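PDB 2ITM: xylulose kinase, which catalyses the ATP-dependent phosphorylation of D-xylulose to D-xylulose 5-phosphate and, less efficiently, that of 1-deoxy-D-xylulose. Local coordinates for residues L39-W48 / V89-R100; Q76-D84 / G126-V135. All blocks are in the same frame, centred on the assembly; numbering follows the deposited sequence.

Contact 1 (L39-W48 / V89-R100). With XUL (D-xylulose), chain C.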
loop_
_atom_site.group_PDB
_atom_site.type_symbol
_atom_site.label_atom_id
_atom_site.label_comp_id
_atom_site.label_asym_id
_atom_site.label_seq_id
_atom_site.Cartn_x
_atom_site.Cartn_y
_atom_site.Cartn_z
ATOM N N LEU A 39 -13.875 9.882 19.953
ATOM C CA LEU A 39 -13.524 11.293 19.882
ATOM C C LEU A 39 -13.417 11.969 21.241
ATOM O O LEU A 39 -13.151 13.151 21.323
ATOM C CB LEU A 39 -14.572 12.079 19.096
ATOM C CG LEU A 39 -14.662 11.826 17.595
ATOM C CD1 LEU A 39 -15.595 12.804 16.958
ATOM C CD2 LEU A 39 -13.307 11.881 16.927
ATOM N N TRP A 40 -13.638 11.220 22.307
ATOM C CA TRP A 40 -13.539 11.787 23.636
ATOM C C TRP A 40 -12.186 11.435 24.208
ATOM O O TRP A 40 -11.719 10.304 24.101
ATOM C CB TRP A 40 -14.643 11.369 24.585
ATOM C CG TRP A 40 -15.973 11.923 24.256
ATOM C CD1 TRP A 40 -16.470 12.174 23.024
ATOM C CD2 TRP A 40 -16.997 12.277 25.177
ATOM N NE1 TRP A 40 -17.743 12.674 23.116
ATOM C CE2 TRP A 40 -18.088 12.748 24.432
ATOM C CE3 TRP A 40 -17.105 12.250 26.567
ATOM C CZ2 TRP A 40 -19.260 13.173 25.024
ATOM C CZ3 TRP A 40 -18.259 12.678 27.147
ATOM C CH2 TRP A 40 -19.327 13.129 26.380
ATOM N N SER A 41 -11.564 12.434 24.811
ATOM C CA SER A 41 -10.289 12.278 25.473
ATOM C C SER A 41 -10.306 13.096 26.749
ATOM O O SER A 41 -10.340 14.315 26.703
ATOM C CB SER A 41 -9.154 12.724 24.554
ATOM O OG SER A 41 -7.906 12.271 25.021
ATOM N N GLU A 42 -10.312 12.401 27.884
ATOM C CA GLU A 42 -10.550 13.059 29.145
ATOM C C GLU A 42 -9.583 12.554 30.220
ATOM O O GLU A 42 -9.094 11.442 30.164
ATOM C CB GLU A 42 -11.984 12.806 29.614
ATOM C CG GLU A 42 -13.041 13.524 28.788
ATOM C CD GLU A 42 -14.435 13.230 29.280
ATOM O OE1 GLU A 42 -14.593 12.221 29.999
ATOM O OE2 GLU A 42 -15.319 13.995 28.958
ATOM N N GLN A 43 -9.335 13.403 31.203
ATOM C CA GLN A 43 -8.654 13.001 32.417
ATOM C C GLN A 43 -9.300 13.613 33.646
ATOM O O GLN A 43 -9.909 14.669 33.584
ATOM C CB GLN A 43 -7.171 13.357 32.354
ATOM C CG GLN A 43 -6.351 12.430 31.497
ATOM C CD GLN A 43 -4.960 12.948 31.216
ATOM O OE1 GLN A 43 -4.069 12.182 30.912
ATOM N NE2 GLN A 43 -4.784 14.247 31.299
ATOM N N ASP A 44 -9.161 12.926 34.764
ATOM C CA ASP A 44 -9.636 13.429 36.054
ATOM C C ASP A 44 -8.559 14.288 36.713
ATOM O O ASP A 44 -7.474 13.825 37.014
ATOM C CB ASP A 44 -10.048 12.252 36.937
ATOM C CG ASP A 44 -10.164 12.613 38.401
ATOM O OD1 ASP A 44 -10.170 11.684 39.224
ATOM O OD2 ASP A 44 -10.263 13.770 38.829
ATOM N N PRO A 45 -8.877 15.555 36.922
ATOM C CA PRO A 45 -7.867 16.515 37.347
ATOM C C PRO A 45 -7.261 16.090 38.670
ATOM O O PRO A 45 -6.133 16.434 38.974
ATOM C CB PRO A 45 -8.658 17.820 37.483
ATOM C CG PRO A 45 -9.797 17.670 36.601
ATOM C CD PRO A 45 -10.156 16.210 36.620
ATOM N N GLU A 46 -7.999 15.305 39.436
ATOM C CA GLU A 46 -7.451 14.728 40.642
ATOM C C GLU A 46 -6.273 13.788 40.387
ATOM O O GLU A 46 -5.335 13.752 41.159
ATOM C CB GLU A 46 -8.532 14.050 41.477
ATOM C CG GLU A 46 -8.050 13.511 42.806
ATOM C CD GLU A 46 -7.659 14.597 43.781
ATOM O OE1 GLU A 46 -8.293 15.661 43.779
ATOM O OE2 GLU A 46 -6.718 14.378 44.552
ATOM N N GLN A 47 -6.325 13.044 39.296
ATOM C CA GLN A 47 -5.206 12.225 38.889
ATOM C C GLN A 47 -3.951 13.031 38.564
ATOM O O GLN A 47 -2.852 12.547 38.770
ATOM C CB GLN A 47 -5.577 11.309 37.725
ATOM C CG GLN A 47 -4.545 10.204 37.448
ATOM C CD GLN A 47 -4.647 9.580 36.033
ATOM O OE1 GLN A 47 -5.343 10.110 35.168
ATOM N NE2 GLN A 47 -3.953 8.466 35.819
ATOM N N TRP A 48 -4.117 14.251 38.062
ATOM C CA TRP A 48 -2.986 15.155 37.867
ATOM C C TRP A 48 -2.301 15.436 39.192
ATOM O O TRP A 48 -1.090 15.421 39.291
ATOM C CB TRP A 48 -3.419 16.472 37.234
ATOM C CG TRP A 48 -4.021 16.356 35.881
ATOM C CD1 TRP A 48 -3.839 15.361 34.985
ATOM C CD2 TRP A 48 -4.910 17.304 35.261
ATOM N NE1 TRP A 48 -4.553 15.603 33.827
ATOM C CE2 TRP A 48 -5.222 16.809 33.983
ATOM C CE3 TRP A 48 -5.470 18.519 35.657
ATOM C CZ2 TRP A 48 -6.075 17.461 33.108
ATOM C CZ3 TRP A 48 -6.308 19.168 34.805
ATOM C CH2 TRP A 48 -6.608 18.651 33.551
ATOM N N VAL A 89 -14.564 20.283 41.036
ATOM C CA VAL A 89 -14.443 19.847 39.660
ATOM C C VAL A 89 -15.765 19.330 39.099
ATOM O O VAL A 89 -16.279 18.323 39.551
ATOM C CB VAL A 89 -13.312 18.822 39.483
ATOM C CG1 VAL A 89 -13.428 18.127 38.170
ATOM C CG2 VAL A 89 -11.964 19.504 39.582
ATOM N N LEU A 90 -16.252 20.055 38.112
ATOM C CA LEU A 90 -17.609 19.909 37.624
ATOM C C LEU A 90 -17.745 18.698 36.703
ATOM O O LEU A 90 -18.718 17.971 36.765
ATOM C CB LEU A 90 -18.007 21.162 36.864
ATOM C CG LEU A 90 -19.119 22.059 37.386
ATOM C CD1 LEU A 90 -19.688 21.585 38.699
ATOM C CD2 LEU A 90 -18.723 23.515 37.437
ATOM N N ARG A 91 -16.754 18.509 35.842
ATOM C CA ARG A 91 -16.666 17.345 34.979
ATOM C C ARG A 91 -15.227 17.003 34.693
ATOM O O ARG A 91 -14.339 17.746 35.037
ATOM C CB ARG A 91 -17.418 17.593 33.677
ATOM C CG ARG A 91 -16.675 18.452 32.673
ATOM C CD ARG A 91 -17.501 18.880 31.473
ATOM N NE ARG A 91 -18.112 17.761 30.739
ATOM C CZ ARG A 91 -17.499 16.641 30.397
ATOM N NH1 ARG A 91 -16.237 16.452 30.697
ATOM N NH2 ARG A 91 -18.159 15.703 29.744
ATOM N N PRO A 92 -14.985 15.865 34.066
ATOM C CA PRO A 92 -13.621 15.509 33.693
ATOM C C PRO A 92 -13.040 16.488 32.673
ATOM O O PRO A 92 -13.772 17.061 31.887
ATOM C CB PRO A 92 -13.773 14.096 33.070
ATOM C CG PRO A 92 -14.984 13.562 33.681
ATOM C CD PRO A 92 -15.893 14.735 33.837
ATOM N N ALA A 93 -11.732 16.687 32.733
ATOM C CA ALA A 93 -11.059 17.578 31.812
ATOM C C ALA A 93 -11.142 17.090 30.374
ATOM O O ALA A 93 -10.850 15.953 30.080
ATOM C CB ALA A 93 -9.626 17.808 32.229
ATOM N N ILE A 94 -11.560 17.977 29.486
ATOM C CA ILE A 94 -11.600 17.699 28.068
ATOM C C ILE A 94 -10.306 18.123 27.386
ATOM O O ILE A 94 -10.041 19.305 27.256
ATOM C CB ILE A 94 -12.775 18.439 27.431
ATOM C CG1 ILE A 94 -14.082 18.069 28.112
ATOM C CG2 ILE A 94 -12.827 18.196 25.945
ATOM C CD1 ILE A 94 -15.192 18.900 27.679
ATOM N N LEU A 95 -9.518 17.152 26.944
ATOM C CA LEU A 95 -8.140 17.401 26.561
ATOM C C LEU A 95 -7.922 17.969 25.155
ATOM O O LEU A 95 -8.840 18.065 24.359
ATOM C CB LEU A 95 -7.289 16.159 26.760
ATOM C CG LEU A 95 -7.439 15.397 28.063
ATOM C CD1 LEU A 95 -6.420 14.293 28.098
ATOM C CD2 LEU A 95 -7.293 16.343 29.229
ATOM N N TRP A 96 -6.679 18.327 24.869
ATOM C CA TRP A 96 -6.283 18.873 23.585
ATOM C C TRP A 96 -6.574 17.917 22.441
ATOM O O TRP A 96 -6.894 18.347 21.353
ATOM C CB TRP A 96 -4.790 19.214 23.597
ATOM C CG TRP A 96 -3.953 18.021 23.777
ATOM C CD1 TRP A 96 -3.642 17.431 24.935
ATOM C CD2 TRP A 96 -3.360 17.230 22.753
ATOM N NE1 TRP A 96 -2.869 16.322 24.719
ATOM C CE2 TRP A 96 -2.687 16.178 23.376
ATOM C CE3 TRP A 96 -3.330 17.307 21.359
ATOM C CZ2 TRP A 96 -1.990 15.218 22.669
ATOM C CZ3 TRP A 96 -2.642 16.363 20.662
ATOM C CH2 TRP A 96 -1.974 15.332 21.314
ATOM N N ASN A 97 -6.457 16.621 22.695
ATOM C CA ASN A 97 -6.697 15.613 21.676
ATOM C C ASN A 97 -8.120 15.052 21.645
ATOM O O ASN A 97 -8.397 14.054 20.997
ATOM C CB ASN A 97 -5.667 14.495 21.768
ATOM C CG ASN A 97 -5.622 13.842 23.134
ATOM O OD1 ASN A 97 -4.989 12.821 23.311
ATOM N ND2 ASN A 97 -6.274 14.438 24.092
ATOM N N ASP A 98 -9.017 15.725 22.351
ATOM C CA ASP A 98 -10.448 15.505 22.230
ATOM C C ASP A 98 -10.984 16.146 20.952
ATOM O O ASP A 98 -10.652 17.273 20.627
ATOM C CB ASP A 98 -11.148 16.095 23.453
ATOM C CG ASP A 98 -12.562 15.588 23.641
ATOM O OD1 ASP A 98 -13.485 16.153 23.040
ATOM O OD2 ASP A 98 -12.845 14.651 24.401
ATOM N N GLY A 99 -11.830 15.415 20.240
ATOM C CA GLY A 99 -12.402 15.894 18.999
ATOM C C GLY A 99 -13.898 15.940 18.932
ATOM O O GLY A 99 -14.472 15.806 17.865
ATOM N N ARG A 100 -14.542 16.151 20.067
ATOM C CA ARG A 100 -15.987 16.115 20.144
ATOM C C ARG A 100 -16.686 17.370 19.660
ATOM O O ARG A 100 -17.873 17.338 19.401
ATOM C CB ARG A 100 -16.449 15.792 21.557
ATOM C CG ARG A 100 -16.630 16.998 22.444
ATOM C CD ARG A 100 -17.035 16.662 23.855
ATOM N NE ARG A 100 -16.026 15.873 24.543
ATOM C CZ ARG A 100 -16.140 15.437 25.785
ATOM N NH1 ARG A 100 -17.219 15.712 26.491
ATOM N NH2 ARG A 100 -15.164 14.727 26.327
HETATM C C1 XUL C . -1.271 22.256 20.081
HETATM C C2 XUL C . -0.054 21.433 20.470
HETATM C C3 XUL C . 0.268 21.284 21.915
HETATM C C4 XUL C . 0.052 19.827 22.225
HETATM C C5 XUL C . -0.070 19.550 23.709
HETATM O O1 XUL C . -0.957 23.623 20.020
HETATM O O2 XUL C . 0.378 20.404 19.608
HETATM O O3 XUL C . -0.709 22.006 22.606
HETATM O O4 XUL C . -1.146 19.502 21.578
HETATM O O5 XUL C . 0.001 20.756 24.400
#
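Trp40 holds CG anti to its carbonyl carbon (chi1 -69°), while Arg100 has CG between the backbone N and the carbonyl carbon (chi1 89°) and bends at chi3, which lays its guanidinium flat on the indole. The two face each other beside a short two-stranded antiparallel sheet, 42-43 with 93-94, in the N-terminal domain of this FGGY kinase. The stack is a cation-pi contact: Arg100 CZ lies 3.4 Å from the centroid of the Trp40 six-membered ring, with the planes 18° apart. Trp134 makes a second cation-pi contact with Arg100.

Salt bridges to Glu42 and Asp98 meet the guanidinium along its edge and should hold its rotation. Arg100 NH2 gives a nearly straight bond to Glu42 OE2, 2.7 Å long. Arg91 NH1 reaches the same Glu42 OE2 at 3.1 Å, from the opposite face of the carboxylate. Two cations on one oxygen would probably keep Glu42 ionised. Arg91 is itself shared, since its NE pairs with Glu139. Arg100 also grips Asp98 side-on, with NE on OD1 and NH2 on OD2. Asp98 OD1 closes an Asx turn by accepting from Arg100 N, and Asp98 OD2 takes Ser41 N at 2.6 Å.

The backbones join through Gln43 and Ala93, a hydrogen-bonded pair with Ala93 N 2.8 Å from Gln43 O. Leu95 N donates to Ser41 O just beyond. On the face that carries Gln43 and Ala93, Trp48 CH2 touches Ala93 CB at 3.4 Å. The type I turn 95-98 carries Trp96 into the sugar pocket, where O4 of D-xylulose sits over one face of its indole, 3.1 Å from Trp96 CE3.

Contact 2 (Q76-D84 / G126-V135). With XUL (D-xylulose), chain C.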
loop_
_atom_site.group_PDB
_atom_site.type_symbol
_atom_site.label_atom_id
_atom_site.label_comp_id
_atom_site.label_asym_id
_atom_site.label_seq_id
_atom_site.Cartn_x
_atom_site.Cartn_y
_atom_site.Cartn_z
ATOM N N GLN A 76 0.493 20.213 29.176
ATOM C CA GLN A 76 -0.393 19.971 28.061
ATOM C C GLN A 76 -1.381 21.116 27.873
ATOM O O GLN A 76 -2.057 21.525 28.797
ATOM C CB GLN A 76 -1.114 18.627 28.217
ATOM C CG GLN A 76 -2.023 18.534 29.421
ATOM C CD GLN A 76 -2.994 17.369 29.365
ATOM O OE1 GLN A 76 -3.881 17.336 28.537
ATOM N NE2 GLN A 76 -2.824 16.427 30.270
ATOM N N MET A 77 -1.440 21.623 26.658
ATOM C CA MET A 77 -2.160 22.846 26.373
ATOM C C MET A 77 -3.657 22.575 26.188
ATOM O O MET A 77 -4.057 21.449 25.981
ATOM C CB MET A 77 -1.566 23.524 25.142
ATOM C CG MET A 77 -0.058 23.770 25.223
ATOM S SD MET A 77 0.677 24.284 23.679
ATOM C CE MET A 77 0.037 25.909 23.570
ATOM N N HIS A 78 -4.466 23.624 26.270
ATOM C CA HIS A 78 -5.825 23.604 25.746
ATOM C C HIS A 78 -6.873 22.763 26.480
ATOM O O HIS A 78 -8.011 22.699 26.056
ATOM C CB HIS A 78 -5.863 22.985 24.357
ATOM C CG HIS A 78 -4.913 23.605 23.390
ATOM N ND1 HIS A 78 -4.920 24.947 23.096
ATOM C CD2 HIS A 78 -3.934 23.060 22.638
ATOM C CE1 HIS A 78 -3.983 25.202 22.208
ATOM N NE2 HIS A 78 -3.368 24.075 21.918
ATOM N N GLY A 79 -6.469 22.090 27.549
ATOM C CA GLY A 79 -7.360 21.259 28.331
ATOM C C GLY A 79 -8.346 22.130 29.089
ATOM O O GLY A 79 -7.970 23.100 29.720
ATOM N N ALA A 80 -9.618 21.773 29.015
ATOM C CA ALA A 80 -10.658 22.504 29.715
ATOM C C ALA A 80 -11.005 21.923 31.092
ATOM O O ALA A 80 -11.646 20.890 31.194
ATOM C CB ALA A 80 -11.879 22.638 28.864
ATOM N N THR A 81 -10.572 22.608 32.136
ATOM C CA THR A 81 -10.946 22.267 33.496
ATOM C C THR A 81 -12.037 23.190 34.037
ATOM O O THR A 81 -11.820 24.375 34.218
ATOM C CB THR A 81 -9.718 22.294 34.422
ATOM O OG1 THR A 81 -8.639 21.566 33.838
ATOM C CG2 THR A 81 -10.005 21.576 35.716
ATOM N N LEU A 82 -13.203 22.616 34.299
ATOM C CA LEU A 82 -14.363 23.372 34.742
ATOM C C LEU A 82 -14.600 23.274 36.247
ATOM O O LEU A 82 -14.874 22.201 36.776
ATOM C CB LEU A 82 -15.624 22.905 34.028
ATOM C CG LEU A 82 -15.777 22.969 32.513
ATOM C CD1 LEU A 82 -17.103 23.544 32.169
ATOM C CD2 LEU A 82 -14.666 23.708 31.826
ATOM N N LEU A 83 -14.532 24.410 36.918
ATOM C CA LEU A 83 -14.725 24.472 38.348
ATOM C C LEU A 83 -15.980 25.252 38.701
ATOM O O LEU A 83 -16.288 26.252 38.074
ATOM C CB LEU A 83 -13.513 25.125 39.003
ATOM C CG LEU A 83 -12.158 24.488 38.734
ATOM C CD1 LEU A 83 -11.096 25.203 39.490
ATOM C CD2 LEU A 83 -12.146 23.029 39.065
ATOM N N ASP A 84 -16.691 24.799 39.726
ATOM C CA ASP A 84 -17.696 25.619 40.360
ATOM C C ASP A 84 -17.169 26.638 41.344
ATOM O O ASP A 84 -15.993 26.801 41.507
ATOM C CB ASP A 84 -18.808 24.768 40.990
ATOM C CG ASP A 84 -18.373 24.058 42.269
ATOM O OD1 ASP A 84 -17.314 24.387 42.819
ATOM O OD2 ASP A 84 -19.046 23.164 42.789
ATOM N N GLY A 126 -9.620 20.918 19.489
ATOM C CA GLY A 126 -8.697 20.756 20.589
ATOM C C GLY A 126 -8.566 21.990 21.456
ATOM O O GLY A 126 -8.136 21.899 22.594
ATOM N N PHE A 127 -8.940 23.138 20.915
ATOM C CA PHE A 127 -8.862 24.392 21.633
ATOM C C PHE A 127 -9.984 24.551 22.641
ATOM O O PHE A 127 -11.019 23.928 22.531
ATOM C CB PHE A 127 -8.849 25.568 20.669
ATOM C CG PHE A 127 -7.675 25.584 19.735
ATOM C CD1 PHE A 127 -7.648 26.444 18.657
ATOM C CD2 PHE A 127 -6.601 24.751 19.933
ATOM C CE1 PHE A 127 -6.587 26.463 17.802
ATOM C CE2 PHE A 127 -5.545 24.764 19.086
ATOM C CZ PHE A 127 -5.533 25.617 18.015
ATOM N N THR A 128 -9.759 25.384 23.639
ATOM C CA THR A 128 -10.577 25.401 24.837
ATOM C C THR A 128 -11.987 25.947 24.566
ATOM O O THR A 128 -12.974 25.387 25.004
ATOM C CB THR A 128 -9.878 26.212 25.934
ATOM O OG1 THR A 128 -8.482 25.917 25.933
ATOM C CG2 THR A 128 -10.330 25.754 27.292
ATOM N N ALA A 129 -12.054 27.045 23.822
ATOM C CA ALA A 129 -13.289 27.779 23.629
ATOM C C ALA A 129 -14.468 26.967 23.084
ATOM O O ALA A 129 -15.516 26.982 23.657
ATOM C CB ALA A 129 -13.048 28.995 22.807
ATOM N N PRO A 130 -14.279 26.258 21.980
ATOM C CA PRO A 130 -15.334 25.424 21.447
ATOM C C PRO A 130 -15.775 24.324 22.403
ATOM O O PRO A 130 -16.928 23.928 22.377
ATOM C CB PRO A 130 -14.741 24.821 20.183
ATOM C CG PRO A 130 -13.316 24.947 20.342
ATOM C CD PRO A 130 -13.054 26.130 21.177
ATOM N N LYS A 131 -14.877 23.834 23.223
ATOM C CA LYS A 131 -15.178 22.843 24.231
ATOM C C LYS A 131 -16.272 23.341 25.152
ATOM O O LYS A 131 -17.151 22.600 25.548
ATOM C CB LYS A 131 -13.961 22.473 25.044
ATOM C CG LYS A 131 -12.995 21.552 24.338
ATOM C CD LYS A 131 -11.727 21.349 25.136
ATOM C CE LYS A 131 -10.603 20.882 24.255
ATOM N NZ LYS A 131 -9.307 20.861 24.963
ATOM N N LEU A 132 -16.212 24.618 25.480
ATOM C CA LEU A 132 -17.186 25.205 26.374
ATOM C C LEU A 132 -18.555 25.462 25.777
ATOM O O LEU A 132 -19.557 25.318 26.458
ATOM C CB LEU A 132 -16.631 26.429 27.073
ATOM C CG LEU A 132 -16.010 25.898 28.371
ATOM C CD1 LEU A 132 -14.530 25.955 28.330
ATOM C CD2 LEU A 132 -16.601 26.465 29.622
ATOM N N LEU A 133 -18.585 25.839 24.506
ATOM C CA LEU A 133 -19.821 25.835 23.744
ATOM C C LEU A 133 -20.483 24.468 23.721
ATOM O O LEU A 133 -21.680 24.363 23.893
ATOM C CB LEU A 133 -19.584 26.338 22.328
ATOM C CG LEU A 133 -20.167 27.702 21.966
ATOM C CD1 LEU A 133 -19.301 28.801 22.507
ATOM C CD2 LEU A 133 -20.323 27.842 20.478
ATOM N N TRP A 134 -19.698 23.420 23.513
ATOM C CA TRP A 134 -20.220 22.062 23.539
ATOM C C TRP A 134 -20.870 21.714 24.871
ATOM O O TRP A 134 -21.980 21.211 24.909
ATOM C CB TRP A 134 -19.135 21.041 23.204
ATOM C CG TRP A 134 -19.621 19.636 23.072
ATOM C CD1 TRP A 134 -19.924 18.996 21.926
ATOM C CD2 TRP A 134 -19.859 18.700 24.123
ATOM N NE1 TRP A 134 -20.337 17.712 22.183
ATOM C CE2 TRP A 134 -20.302 17.508 23.533
ATOM C CE3 TRP A 134 -19.738 18.743 25.508
ATOM C CZ2 TRP A 134 -20.621 16.382 24.275
ATOM C CZ3 TRP A 134 -20.050 17.628 26.236
ATOM C CH2 TRP A 134 -20.490 16.465 25.622
ATOM N N VAL A 135 -20.187 22.007 25.964
ATOM C CA VAL A 135 -20.766 21.803 27.278
ATOM C C VAL A 135 -22.054 22.603 27.473
ATOM O O VAL A 135 -23.054 22.072 27.923
ATOM C CB VAL A 135 -19.763 22.100 28.404
ATOM C CG1 VAL A 135 -20.470 22.169 29.755
ATOM C CG2 VAL A 135 -18.660 21.058 28.424
HETATM C C1 XUL C . -1.271 22.256 20.081
HETATM C C2 XUL C . -0.054 21.433 20.470
HETATM C C3 XUL C . 0.268 21.284 21.915
HETATM C C4 XUL C . 0.052 19.827 22.225
HETATM C C5 XUL C . -0.070 19.550 23.709
HETATM O O1 XUL C . -0.957 23.623 20.020
HETATM O O2 XUL C . 0.378 20.404 19.608
HETATM O O3 XUL C . -0.709 22.006 22.606
HETATM O O4 XUL C . -1.146 19.502 21.578
HETATM O O5 XUL C . 0.001 20.756 24.400
#
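Lys131 NZ and Thr128 OG1 both donate to His78 O, from opposite faces of its carbonyl plane. They join the start of helix 128-138 to the substrate-binding loop before strand 81-83, in the N-terminal, actin-like ATPase domain of the FGGY kinase family. This polar end is the tight part, because several carbonyls gather at Lys131 NZ. It lies 2.8 Å from Gly126 O and also bonds to Ile94 O. Its 2.5 Å to His78 O is very short and perhaps imprecise. Thr128 OG1 is farther from His78 O, at 3.3 Å. The Lys131 chain is extended beyond CG, which carries NZ from the helix to these carbonyls. With an alanine here, the carbonyls of His78, Gly126 and Ile94 would probably lose their shared donor, leaving Thr128 OG1 as the remaining grip on His78 O from this helix.

Farther along the helix the contact is looser but still buried. Leu82 and Leu132 meet tip to tip, CD1 to CD2 at 3.9 Å.

The His78 imidazole lies between Met77 CB on one face and Phe127 CD2 on the other. Its ND1 bonds to Gly173 O, which fixes the ring's rotation. His78 NE2 and O1 of D-xylulose share a nearly straight hydrogen bond, 3.1 Å long, in which either could be the donor.

Both contacts lie in the N-terminal domain and touch the same sugar, with centres about 9 Å apart. Contact 1 is partly buried and runs out to exposed Leu39. Contact 2 is almost wholly buried. Contact 1 pairs strands 42-43 and 93-94 and adds a network of charged side chains, which are largely buried and offset one another. Contact 2 sets helix 128-138 against the 76-84 segment, with a lysine serving backbone carbonyls and aliphatic side chains beyond it. The two are joined directly. Besides the reach of Lys131 to strand 93-94, Leu90 N of contact 1 lies 2.9 Å from Leu82 O of contact 2, a probable hydrogen bond.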